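Local coordinates for phospho-2-dehydro-3-deoxyheptonate aldolase (PDB 3TQK), which probably catalyses the stereospecific condensation of phosphoenolpyruvate with D-erythrose 4-phosphate to give DAHP, the first step of chorismate biosynthesis, at residues G188-A193 / V228-G233; G160-E165 / N184-D189; P24-S29 / L130-L135; K82-I87 / M336-V341. One frame throughout, in Å; residues are numbered along the deposited sequence.

Contact 1 (G188-A193 / V228-G233); sequences GDVQVA and VILRGG
Gly188 and Gly233 lie with their CA atoms 4.3 Å apart, and from this close point the two backbones run in opposite directions, opening to 7.6 Å between the CA atoms of Val190 and Leu230 and narrowing to 6.0 Å between those of Ala193 and Val228. In the TIM barrel this joins the start of helix 191-200, which follows the fifth strand, to the end of the sixth strand, 226-230. At the glycines the contact is all backbone. Further along it is apolar. Val190 directs its CB at the strand and sets CG2 against Leu230 CD2 at 3.7 Å; Leu230 CB points neither toward nor away from the valine's segment, and with CG anti to the carbonyl carbon (chi1 -62°) only the end of the chain comes nearer. One helix turn on, Ala193 CB rests between the two methyls of Val228, 4.1 Å from both CG1 and CG2. Cys247 of helix 241-253 touches Val190 and Val228, so this apolar seam continues into the next helix of the barrel. Arg231 curls back so that its NH1 donates to the Gly232 carbonyl from above the carbonyl plane. Asp189 has its CB directed away from the strand, and its OD1 accepts from Val192 N at 3.1 Å, a capping bond leading into helix 191-200, met on the anti side of the carboxylate.

Contact 2 (G160-E165 / N184-D189); sequences GARTVE and NATNGD
Thr186 packs against both Ala161 and Arg162, and its methyl does the touching. From CB the side chain divides: CG2, anti to the carbonyl carbon, lies 3.8 Å from Ala161 CB and equally 3.8 Å from Arg162 CG, while OG1 turns to another subunit, where it is hydrogen-bonded to Glu165 OE2. The two segments are the loops that follow the fourth and fifth strands of the TIM barrel. Ala161 CB is pressed to within 3.1 Å of Asn184 O, a tight fit, and beside it Val164 CG1 meets Ala185 CA at 4.2 Å. No direct hydrogen bond joins the loops; a water does, donating to Ala161 O at 2.7 Å and accepting from Thr186 N at 3.0 Å. The 184-189 loop holds its own shape, with a type I turn from Ala185 to Gly188 and an Asx turn in which Asn187 OD1 takes the Asp189 N-H. Arg162 carries its guanidinium beyond the contact. Methyl and methylene groups thus make the direct side-chain contacts within the chain, whereas Thr186 OG1 and Arg162 NE, the latter bonded to Glu165 O, reach the second subunit, and Arg162 NH1 stays with Arg96 O of its own chain.

Contact 3 (P24-S29 / L130-L135); sequences PLLKTS and LTNMGL
Ser29 and Thr131 form the buried, tightly packed part of this contact, their hydroxyls 2.8 Å apart between OG and OG1. Ser29 OG may donate to Thr131 OG1, but its proton has a second acceptor within reach. Ser29 CB also comes within 3.3 Å of Thr131 OG1. That threonine oxygen sits between its own backbone N and carbonyl carbon (chi1 54°), which turns it back to its helix, where Leu127 O and Ser128 O both lie within hydrogen-bonding reach of its single proton. The backbones are closest here, with the CA atoms of Ser29 and Asn132 at 4.5 Å. In fold terms, the first turn of helix 27-45, entered from Leu26 at the N-cap, meets the last turn of helix 116-132, the helix that runs between the second and third strands of the TIM barrel. The latter helix ends in a Schellman motif at Gly134, with Leu135 N bonded back to Leu130 O and Gly134 N to Thr131 O. Whereas the hydroxyl pair is buried, the other side of the contact is exposed and bridged by water. Leu26, an exposed residue, lays CD1 against Asn132 CG at 3.6 Å. Thr28 crosses the asparagine at about a right angle, with CB 3.3 Å from ND2 and the methyl CG2 3.3 Å from the backbone O of Asn132, a CH group rather than a donor facing that carbonyl. On the outside a water accepts from Asn132 ND2 at 3.1 Å and is also hydrogen-bonded to Thr28 OG1 (3.3 Å), in which direction is open.

Contact 4 (K82-I87 / M336-V341); sequences KDILII and MLAEAV
The carboxylate of Asp83, packed over Ala338 and Val341, is gripped at both oxygens by residues just beyond 336-341, near the C-terminal end of the chain: OD1 forms a salt bridge with Arg345 NH1, and OD2 accepts from Gln342 NE2. Arg345 reinforces the join by giving NH2 to Lys82 O. These bonds occupy a carboxylate that is otherwise among apolar neighbours, and the arginine's charge would be expected to favour its ionised form. CG stands anti to the carbonyl carbon (chi1 -60°), which carries the carboxylate over the helix; OD2 lies 3.8 Å from Ala338 CB, and OD1 is 3.9 Å from Val341 CG1. The nearest backbones are here too, the CA atoms of Asp83 and Ala338 being 5.3 Å apart. Val341 brings its other methyl, CG2, to 3.5 Å from Asp83 O, while Val51 of the first strand touches the same valine. Next in sequence, Ile84 does not aim its CB at the helix, but with CD1 anti to CA about the CB-CG1 bond (chi2 174°) the chain is extended and its tip gets there. CD1 comes to 3.7 Å from Leu337 CB and 3.9 Å from Ala338 N, the isoleucine meeting Leu337 at about a right angle. Val53 touches both Ile84 and Leu337. No hydrogen bond links the two segments themselves. Packing of the final helix, 327-344, across the starts of the first two parallel strands is the outer helix-on-barrel layer of a TIM barrel, here bringing the end of the chain back to its early strands.

Overall arrangement
Contacts 1 and 2 form one cluster, their centres 6 Å apart: they share Gly188 and Asp189, and Ile229 O and Asn184 N, 3.2 Å apart, probably hydrogen-bond. Both lie near the manganese ion held by Cys58, His266, Glu299 and Asp322; the Ala161 side chain of contact 2 is about 11 Å from the ion, and Gly232 of contact 1, which has no side chain, about 13 Å. Contact 2 alone among the four touches the second subunit. Contact 3 lies beyond the chain's centre from this pair, its centre 33 Å from that of contact 1. Contacts 3 and 4, whose segments alternate along the chain, approach to about 5 Å at their nearest atoms, away from the metal site. Contact 4 encloses contacts 1 and 2 in sequence.

Contact 1 (G188-A193 / V228-G233)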
loop_
_atom_site.group_PDB
_atom_site.type_symbol
_atom_site.label_atom_id
_atom_site.label_comp_id
_atom_site.label_asym_id
_atom_site.label_seq_id
_atom_site.Cartn_x
_atom_site.Cartn_y
_atom_site.Cartn_z
ATOM N N GLY A 188 4.612 5.338 -13.978
ATOM C CA GLY A 188 4.555 4.685 -15.283
ATOM C C GLY A 188 5.150 3.284 -15.323
ATOM O O GLY A 188 5.047 2.618 -16.344
ATOM N N ASP A 189 5.752 2.828 -14.219
ATOM C CA ASP A 189 6.478 1.545 -14.191
ATOM C C ASP A 189 5.529 0.352 -14.324
ATOM O O ASP A 189 4.673 0.143 -13.478
ATOM C CB ASP A 189 7.315 1.402 -12.903
ATOM C CG ASP A 189 8.365 0.293 -12.999
ATOM O OD1 ASP A 189 8.005 -0.885 -13.134
ATOM O OD2 ASP A 189 9.573 0.597 -12.942
ATOM N N VAL A 190 5.721 -0.435 -15.378
ATOM C CA VAL A 190 4.902 -1.617 -15.663
ATOM C C VAL A 190 5.474 -2.868 -14.994
ATOM O O VAL A 190 4.739 -3.805 -14.671
ATOM C CB VAL A 190 4.798 -1.844 -17.181
ATOM C CG1 VAL A 190 4.057 -3.157 -17.501
ATOM C CG2 VAL A 190 4.122 -0.647 -17.841
ATOM N N GLN A 191 6.779 -2.876 -14.756
ATOM C CA GLN A 191 7.424 -4.041 -14.155
ATOM C C GLN A 191 6.812 -4.371 -12.800
ATOM O O GLN A 191 6.540 -5.539 -12.515
ATOM C CB GLN A 191 8.942 -3.847 -14.024
ATOM C CG GLN A 191 9.690 -5.087 -13.524
ATOM C CD GLN A 191 9.553 -6.275 -14.468
ATOM O OE1 GLN A 191 9.984 -6.216 -15.619
ATOM N NE2 GLN A 191 8.948 -7.355 -13.987
ATOM N N VAL A 192 6.584 -3.346 -11.972
ATOM C CA VAL A 192 5.985 -3.566 -10.663
ATOM C C VAL A 192 4.601 -4.188 -10.754
ATOM O O VAL A 192 4.234 -4.968 -9.886
ATOM C CB VAL A 192 5.957 -2.286 -9.794
ATOM C CG1 VAL A 192 7.382 -1.832 -9.523
ATOM C CG2 VAL A 192 5.143 -1.173 -10.444
ATOM N N ALA A 193 3.828 -3.866 -11.789
ATOM C CA ALA A 193 2.504 -4.487 -11.957
ATOM C C ALA A 193 2.640 -5.946 -12.371
ATOM O O ALA A 193 1.865 -6.785 -11.913
ATOM C CB ALA A 193 1.650 -3.726 -12.972
ATOM N N VAL A 228 -2.207 -7.223 -15.930
ATOM C CA VAL A 228 -1.819 -5.823 -15.873
ATOM C C VAL A 228 -2.901 -4.938 -16.484
ATOM O O VAL A 228 -3.584 -5.334 -17.446
ATOM C CB VAL A 228 -0.492 -5.595 -16.634
ATOM C CG1 VAL A 228 -0.128 -4.122 -16.688
ATOM C CG2 VAL A 228 0.610 -6.392 -15.976
ATOM N N ILE A 229 -3.067 -3.758 -15.890
ATOM C CA ILE A 229 -3.834 -2.667 -16.474
ATOM C C ILE A 229 -2.852 -1.561 -16.789
ATOM O O ILE A 229 -2.139 -1.113 -15.898
ATOM C CB ILE A 229 -4.874 -2.093 -15.493
ATOM C CG1 ILE A 229 -5.829 -3.185 -15.008
ATOM C CG2 ILE A 229 -5.645 -0.922 -16.151
ATOM C CD1 ILE A 229 -6.575 -2.825 -13.745
ATOM N N LEU A 230 -2.820 -1.112 -18.039
ATOM C CA LEU A 230 -1.963 0.010 -18.445
ATOM C C LEU A 230 -2.782 1.303 -18.364
ATOM O O LEU A 230 -3.842 1.399 -18.961
ATOM C CB LEU A 230 -1.418 -0.199 -19.856
ATOM C CG LEU A 230 -0.513 -1.420 -20.088
ATOM C CD1 LEU A 230 -0.238 -1.614 -21.579
ATOM C CD2 LEU A 230 0.792 -1.308 -19.300
ATOM N N ARG A 231 -2.274 2.293 -17.637
ATOM C CA ARG A 231 -3.042 3.500 -17.305
ATOM C C ARG A 231 -2.210 4.777 -17.288
ATOM O O ARG A 231 -2.600 5.759 -16.664
ATOM C CB ARG A 231 -3.746 3.327 -15.943
ATOM C CG ARG A 231 -2.860 2.817 -14.817
ATOM C CD ARG A 231 -1.915 3.867 -14.227
ATOM N NE ARG A 231 -2.632 4.905 -13.484
ATOM C CZ ARG A 231 -2.119 6.078 -13.123
ATOM N NH1 ARG A 231 -0.873 6.410 -13.434
ATOM N NH2 ARG A 231 -2.868 6.932 -12.439
ATOM N N GLY A 232 -1.074 4.767 -17.967
ATOM C CA GLY A 232 -0.212 5.941 -18.026
ATOM C C GLY A 232 0.521 6.235 -16.732
ATOM O O GLY A 232 0.674 5.362 -15.876
ATOM N N GLY A 233 0.975 7.476 -16.594
ATOM C CA GLY A 233 1.761 7.902 -15.430
ATOM C C GLY A 233 2.782 8.947 -15.829
ATOM O O GLY A 233 2.747 9.432 -16.950
#

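Contact 2 (G160-E165 / N184-D189)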
loop_
_atom_site.group_PDB
_atom_site.type_symbol
_atom_site.label_atom_id
_atom_site.label_comp_id
_atom_site.label_asym_id
_atom_site.label_seq_id
_atom_site.Cartn_x
_atom_site.Cartn_y
_atom_site.Cartn_z
ATOM N N GLY A 160 -5.147 -0.647 -7.307
ATOM C CA GLY A 160 -4.830 0.663 -7.882
ATOM C C GLY A 160 -3.349 0.913 -8.052
ATOM O O GLY A 160 -2.520 0.173 -7.521
ATOM N N ALA A 161 -3.017 1.953 -8.807
ATOM C CA ALA A 161 -1.632 2.309 -9.085
ATOM C C ALA A 161 -0.837 2.583 -7.807
ATOM O O ALA A 161 0.365 2.323 -7.746
ATOM C CB ALA A 161 -1.578 3.540 -9.996
ATOM N N ARG A 162 -1.519 3.124 -6.802
ATOM C CA ARG A 162 -0.881 3.533 -5.572
ATOM C C ARG A 162 -0.578 2.381 -4.607
ATOM O O ARG A 162 0.202 2.575 -3.660
ATOM C CB ARG A 162 -1.732 4.605 -4.884
ATOM C CG ARG A 162 -1.589 5.961 -5.556
ATOM C CD ARG A 162 -2.440 7.035 -4.939
ATOM N NE ARG A 162 -2.290 7.121 -3.480
ATOM C CZ ARG A 162 -2.693 8.154 -2.740
ATOM N NH1 ARG A 162 -3.255 9.219 -3.311
ATOM N NH2 ARG A 162 -2.516 8.135 -1.418
ATOM N N THR A 163 -1.181 1.208 -4.842
ATOM C CA THR A 163 -0.994 0.048 -3.971
ATOM C C THR A 163 -0.408 -1.174 -4.703
ATOM O O THR A 163 -0.388 -2.273 -4.150
ATOM C CB THR A 163 -2.309 -0.327 -3.275
ATOM O OG1 THR A 163 -3.369 -0.325 -4.227
ATOM C CG2 THR A 163 -2.635 0.678 -2.178
ATOM N N VAL A 164 0.120 -0.957 -5.911
ATOM C CA VAL A 164 0.609 -2.039 -6.755
ATOM C C VAL A 164 1.884 -2.680 -6.191
ATOM O O VAL A 164 2.132 -3.860 -6.421
ATOM C CB VAL A 164 0.860 -1.562 -8.225
ATOM C CG1 VAL A 164 2.037 -0.613 -8.295
ATOM C CG2 VAL A 164 1.090 -2.770 -9.147
ATOM N N GLU A 165 2.676 -1.899 -5.456
ATOM C CA GLU A 165 3.844 -2.417 -4.756
ATOM C C GLU A 165 3.517 -2.858 -3.333
ATOM O O GLU A 165 4.414 -3.228 -2.583
ATOM C CB GLU A 165 4.936 -1.370 -4.692
ATOM C CG GLU A 165 5.638 -1.072 -5.998
ATOM C CD GLU A 165 6.722 -0.036 -5.806
ATOM O OE1 GLU A 165 6.363 1.156 -5.700
ATOM O OE2 GLU A 165 7.915 -0.408 -5.746
ATOM N N ASN A 184 -0.389 -0.233 -13.430
ATOM C CA ASN A 184 1.017 0.129 -13.363
ATOM C C ASN A 184 1.176 1.288 -12.393
ATOM O O ASN A 184 0.187 1.882 -11.966
ATOM C CB ASN A 184 1.611 0.413 -14.741
ATOM C CG ASN A 184 1.085 1.678 -15.379
ATOM O OD1 ASN A 184 1.426 2.786 -14.963
ATOM N ND2 ASN A 184 0.303 1.520 -16.436
ATOM N N ALA A 185 2.409 1.562 -11.999
ATOM C CA ALA A 185 2.683 2.559 -10.968
ATOM C C ALA A 185 2.383 3.988 -11.435
ATOM O O ALA A 185 2.368 4.270 -12.638
ATOM C CB ALA A 185 4.141 2.440 -10.503
ATOM N N THR A 186 2.181 4.898 -10.476
ATOM C CA THR A 186 1.856 6.289 -10.811
ATOM C C THR A 186 2.952 6.943 -11.663
ATOM O O THR A 186 2.663 7.825 -12.467
ATOM C CB THR A 186 1.558 7.141 -9.556
ATOM O OG1 THR A 186 2.718 7.211 -8.720
ATOM C CG2 THR A 186 0.387 6.558 -8.760
ATOM N N ASN A 187 4.197 6.493 -11.497
ATOM C CA ASN A 187 5.333 6.969 -12.312
ATOM C C ASN A 187 5.386 6.389 -13.733
ATOM O O ASN A 187 6.149 6.866 -14.573
ATOM C CB ASN A 187 6.662 6.663 -11.605
ATOM C CG ASN A 187 6.850 5.182 -11.349
ATOM O OD1 ASN A 187 6.759 4.373 -12.260
ATOM N ND2 ASN A 187 7.043 4.816 -10.095
ATOM N N GLY A 188 4.612 5.338 -13.978
ATOM C CA GLY A 188 4.555 4.685 -15.283
ATOM C C GLY A 188 5.150 3.284 -15.323
ATOM O O GLY A 188 5.047 2.618 -16.344
ATOM N N ASP A 189 5.752 2.828 -14.219
ATOM C CA ASP A 189 6.478 1.545 -14.191
ATOM C C ASP A 189 5.529 0.352 -14.324
ATOM O O ASP A 189 4.673 0.143 -13.478
ATOM C CB ASP A 189 7.315 1.402 -12.903
ATOM C CG ASP A 189 8.365 0.293 -12.999
ATOM O OD1 ASP A 189 8.005 -0.885 -13.134
ATOM O OD2 ASP A 189 9.573 0.597 -12.942
HETATM O O HOH W 1 2.709 3.715 -7.722
#

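Contact 3 (P24-S29 / L130-L135)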
loop_
_atom_site.group_PDB
_atom_site.type_symbol
_atom_site.label_atom_id
_atom_site.label_comp_id
_atom_site.label_asym_id
_atom_site.label_seq_id
_atom_site.Cartn_x
_atom_site.Cartn_y
_atom_site.Cartn_z
ATOM N N PRO A 24 -29.094 -10.133 1.358
ATOM C CA PRO A 24 -28.585 -11.440 0.975
ATOM C C PRO A 24 -28.193 -11.522 -0.486
ATOM O O PRO A 24 -28.666 -10.726 -1.300
ATOM C CB PRO A 24 -29.760 -12.386 1.271
ATOM C CG PRO A 24 -30.968 -11.528 1.225
ATOM C CD PRO A 24 -30.533 -10.173 1.686
ATOM N N LEU A 25 -27.311 -12.470 -0.791
ATOM C CA LEU A 25 -26.954 -12.799 -2.172
ATOM C C LEU A 25 -28.165 -13.408 -2.853
ATOM O O LEU A 25 -28.599 -14.506 -2.492
ATOM C CB LEU A 25 -25.787 -13.784 -2.197
ATOM C CG LEU A 25 -25.247 -14.213 -3.559
ATOM C CD1 LEU A 25 -24.767 -13.025 -4.409
ATOM C CD2 LEU A 25 -24.104 -15.233 -3.349
ATOM N N LEU A 26 -28.730 -12.684 -3.811
ATOM C CA LEU A 26 -29.934 -13.140 -4.502
ATOM C C LEU A 26 -29.531 -14.144 -5.585
ATOM O O LEU A 26 -28.366 -14.198 -5.986
ATOM C CB LEU A 26 -30.693 -11.945 -5.092
ATOM C CG LEU A 26 -31.217 -10.908 -4.072
ATOM C CD1 LEU A 26 -31.739 -9.651 -4.765
ATOM C CD2 LEU A 26 -32.314 -11.505 -3.169
ATOM N N LYS A 27 -30.487 -14.950 -6.052
ATOM C CA LYS A 27 -30.173 -16.025 -7.001
ATOM C C LYS A 27 -29.679 -15.459 -8.328
ATOM O O LYS A 27 -28.671 -15.925 -8.856
ATOM C CB LYS A 27 -31.378 -16.949 -7.227
ATOM C CG LYS A 27 -31.047 -18.244 -8.037
ATOM C CD LYS A 27 -32.279 -19.175 -8.180
ATOM C CE LYS A 27 -32.037 -20.290 -9.211
ATOM N NZ LYS A 27 -33.219 -21.191 -9.391
ATOM N N THR A 28 -30.373 -14.456 -8.863
ATOM C CA THR A 28 -29.941 -13.840 -10.109
ATOM C C THR A 28 -28.535 -13.255 -9.977
ATOM O O THR A 28 -27.709 -13.402 -10.882
ATOM C CB THR A 28 -30.915 -12.748 -10.602
ATOM O OG1 THR A 28 -32.209 -13.323 -10.805
ATOM C CG2 THR A 28 -30.441 -12.155 -11.944
ATOM N N SER A 29 -28.268 -12.611 -8.843
ATOM C CA SER A 29 -26.942 -12.102 -8.541
ATOM C C SER A 29 -25.903 -13.225 -8.570
ATOM O O SER A 29 -24.882 -13.092 -9.219
ATOM C CB SER A 29 -26.919 -11.382 -7.182
ATOM O OG SER A 29 -27.714 -10.205 -7.205
ATOM N N LEU A 130 -27.514 -4.105 -8.852
ATOM C CA LEU A 130 -26.929 -4.152 -10.193
ATOM C C LEU A 130 -26.768 -5.585 -10.716
ATOM O O LEU A 130 -27.177 -5.887 -11.846
ATOM C CB LEU A 130 -25.586 -3.431 -10.209
ATOM C CG LEU A 130 -25.652 -1.920 -9.956
ATOM C CD1 LEU A 130 -24.252 -1.362 -9.751
ATOM C CD2 LEU A 130 -26.335 -1.220 -11.100
ATOM N N THR A 131 -26.178 -6.459 -9.902
ATOM C CA THR A 131 -25.996 -7.852 -10.274
ATOM C C THR A 131 -27.330 -8.571 -10.404
ATOM O O THR A 131 -27.475 -9.474 -11.245
ATOM C CB THR A 131 -25.141 -8.612 -9.261
ATOM O OG1 THR A 131 -25.701 -8.449 -7.957
ATOM C CG2 THR A 131 -23.679 -8.123 -9.299
ATOM N N ASN A 132 -28.305 -8.164 -9.585
ATOM C CA ASN A 132 -29.650 -8.710 -9.685
ATOM C C ASN A 132 -30.349 -8.311 -10.986
ATOM O O ASN A 132 -31.266 -8.997 -11.441
ATOM C CB ASN A 132 -30.492 -8.304 -8.475
ATOM C CG ASN A 132 -31.766 -9.095 -8.372
ATOM O OD1 ASN A 132 -32.852 -8.527 -8.330
ATOM N ND2 ASN A 132 -31.644 -10.424 -8.361
HETATM N N MSE A 133 -29.910 -7.208 -11.587
HETATM C CA MSE A 133 -30.370 -6.826 -12.927
HETATM C C MSE A 133 -29.647 -7.608 -14.031
HETATM O O MSE A 133 -29.965 -7.452 -15.208
HETATM C CB MSE A 133 -30.136 -5.334 -13.174
HETATM C CG MSE A 133 -31.006 -4.391 -12.362
HETATM SE SE MSE A 133 -30.220 -2.605 -12.416
HETATM C CE MSE A 133 -29.778 -2.563 -14.314
ATOM N N GLY A 134 -28.660 -8.418 -13.651
ATOM C CA GLY A 134 -27.897 -9.215 -14.609
ATOM C C GLY A 134 -26.627 -8.544 -15.110
ATOM O O GLY A 134 -26.066 -8.983 -16.112
ATOM N N LEU A 135 -26.180 -7.487 -14.420
ATOM C CA LEU A 135 -24.980 -6.739 -14.802
ATOM C C LEU A 135 -23.803 -7.159 -13.948
ATOM O O LEU A 135 -23.831 -6.989 -12.730
ATOM C CB LEU A 135 -25.163 -5.225 -14.606
ATOM C CG LEU A 135 -25.670 -4.387 -15.776
ATOM C CD1 LEU A 135 -26.020 -2.958 -15.286
ATOM C CD2 LEU A 135 -24.665 -4.344 -16.917
HETATM O O HOH W 2 -33.302 -12.998 -7.715
#

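Contact 4 (K82-I87 / M336-V341)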
loop_
_atom_site.group_PDB
_atom_site.type_symbol
_atom_site.label_atom_id
_atom_site.label_comp_id
_atom_site.label_asym_id
_atom_site.label_seq_id
_atom_site.Cartn_x
_atom_site.Cartn_y
_atom_site.Cartn_z
ATOM N N LYS A 82 -21.975 -10.628 -28.313
ATOM C CA LYS A 82 -21.180 -11.559 -29.112
ATOM C C LYS A 82 -19.728 -11.081 -29.263
ATOM O O LYS A 82 -18.829 -11.897 -29.496
ATOM C CB LYS A 82 -21.798 -11.773 -30.497
ATOM C CG LYS A 82 -23.190 -12.395 -30.446
ATOM C CD LYS A 82 -23.754 -12.652 -31.841
ATOM C CE LYS A 82 -25.238 -12.289 -31.934
ATOM N NZ LYS A 82 -25.774 -12.448 -33.332
ATOM N N ASP A 83 -19.520 -9.767 -29.112
ATOM C CA ASP A 83 -18.221 -9.123 -29.342
ATOM C C ASP A 83 -17.546 -8.580 -28.092
ATOM O O ASP A 83 -16.331 -8.460 -28.050
ATOM C CB ASP A 83 -18.411 -7.975 -30.333
ATOM C CG ASP A 83 -18.944 -8.452 -31.657
ATOM O OD1 ASP A 83 -18.453 -9.503 -32.111
ATOM O OD2 ASP A 83 -19.836 -7.796 -32.243
ATOM N N ILE A 84 -18.337 -8.281 -27.072
ATOM C CA ILE A 84 -17.888 -7.499 -25.929
ATOM C C ILE A 84 -18.490 -8.051 -24.647
ATOM O O ILE A 84 -19.669 -8.379 -24.622
ATOM C CB ILE A 84 -18.379 -6.046 -26.107
ATOM C CG1 ILE A 84 -17.399 -5.235 -26.935
ATOM C CG2 ILE A 84 -18.552 -5.348 -24.799
ATOM C CD1 ILE A 84 -17.964 -3.843 -27.239
ATOM N N LEU A 85 -17.689 -8.149 -23.589
ATOM C CA LEU A 85 -18.219 -8.419 -22.253
ATOM C C LEU A 85 -18.233 -7.099 -21.485
ATOM O O LEU A 85 -17.173 -6.531 -21.209
ATOM C CB LEU A 85 -17.377 -9.454 -21.511
ATOM C CG LEU A 85 -17.846 -9.810 -20.092
ATOM C CD1 LEU A 85 -19.255 -10.425 -20.094
ATOM C CD2 LEU A 85 -16.858 -10.750 -19.400
ATOM N N ILE A 86 -19.434 -6.607 -21.174
ATOM C CA ILE A 86 -19.610 -5.346 -20.467
ATOM C C ILE A 86 -19.677 -5.623 -18.984
ATOM O O ILE A 86 -20.464 -6.465 -18.535
ATOM C CB ILE A 86 -20.884 -4.592 -20.909
ATOM C CG1 ILE A 86 -20.717 -4.068 -22.338
ATOM C CG2 ILE A 86 -21.154 -3.418 -19.981
ATOM C CD1 ILE A 86 -21.989 -3.644 -22.993
ATOM N N ILE A 87 -18.813 -4.935 -18.241
ATOM C CA ILE A 87 -18.770 -5.023 -16.790
ATOM C C ILE A 87 -18.908 -3.614 -16.254
ATOM O O ILE A 87 -18.159 -2.727 -16.647
ATOM C CB ILE A 87 -17.439 -5.597 -16.285
ATOM C CG1 ILE A 87 -17.218 -7.004 -16.851
ATOM C CG2 ILE A 87 -17.433 -5.618 -14.742
ATOM C CD1 ILE A 87 -15.901 -7.610 -16.455
HETATM N N MSE A 336 -17.311 1.072 -31.710
HETATM C CA MSE A 336 -15.931 0.994 -32.175
HETATM C C MSE A 336 -15.252 -0.298 -31.743
HETATM O O MSE A 336 -14.527 -0.902 -32.530
HETATM C CB MSE A 336 -15.116 2.172 -31.653
HETATM C CG MSE A 336 -15.448 3.492 -32.304
HETATM SE SE MSE A 336 -14.771 4.957 -31.223
HETATM C CE MSE A 336 -12.864 4.727 -31.577
ATOM N N LEU A 337 -15.470 -0.697 -30.491
ATOM C CA LEU A 337 -14.854 -1.913 -29.952
ATOM C C LEU A 337 -15.413 -3.185 -30.603
ATOM O O LEU A 337 -14.661 -4.122 -30.888
ATOM C CB LEU A 337 -15.011 -1.984 -28.433
ATOM C CG LEU A 337 -14.039 -1.079 -27.672
ATOM C CD1 LEU A 337 -14.566 -0.756 -26.304
ATOM C CD2 LEU A 337 -12.662 -1.728 -27.569
ATOM N N ALA A 338 -16.726 -3.199 -30.835
ATOM C CA ALA A 338 -17.385 -4.339 -31.442
ATOM C C ALA A 338 -16.918 -4.509 -32.885
ATOM O O ALA A 338 -16.759 -5.634 -33.350
ATOM C CB ALA A 338 -18.907 -4.188 -31.370
ATOM N N GLU A 339 -16.685 -3.399 -33.587
ATOM C CA GLU A 339 -16.144 -3.472 -34.941
ATOM C C GLU A 339 -14.722 -4.019 -34.913
ATOM O O GLU A 339 -14.369 -4.869 -35.725
ATOM C CB GLU A 339 -16.151 -2.110 -35.642
ATOM C CG GLU A 339 -16.008 -2.253 -37.162
ATOM C CD GLU A 339 -15.801 -0.937 -37.903
ATOM O OE1 GLU A 339 -15.427 0.088 -37.280
ATOM O OE2 GLU A 339 -16.011 -0.933 -39.135
ATOM N N ALA A 340 -13.912 -3.511 -33.986
ATOM C CA ALA A 340 -12.549 -3.990 -33.795
ATOM C C ALA A 340 -12.500 -5.508 -33.650
ATOM O O ALA A 340 -11.652 -6.156 -34.258
ATOM C CB ALA A 340 -11.922 -3.334 -32.571
ATOM N N VAL A 341 -13.401 -6.064 -32.843
ATOM C CA VAL A 341 -13.456 -7.505 -32.622
ATOM C C VAL A 341 -13.910 -8.233 -33.891
ATOM O O VAL A 341 -13.329 -9.258 -34.263
ATOM C CB VAL A 341 -14.374 -7.873 -31.438
ATOM C CG1 VAL A 341 -14.586 -9.393 -31.353
ATOM C CG2 VAL A 341 -13.789 -7.348 -30.135
#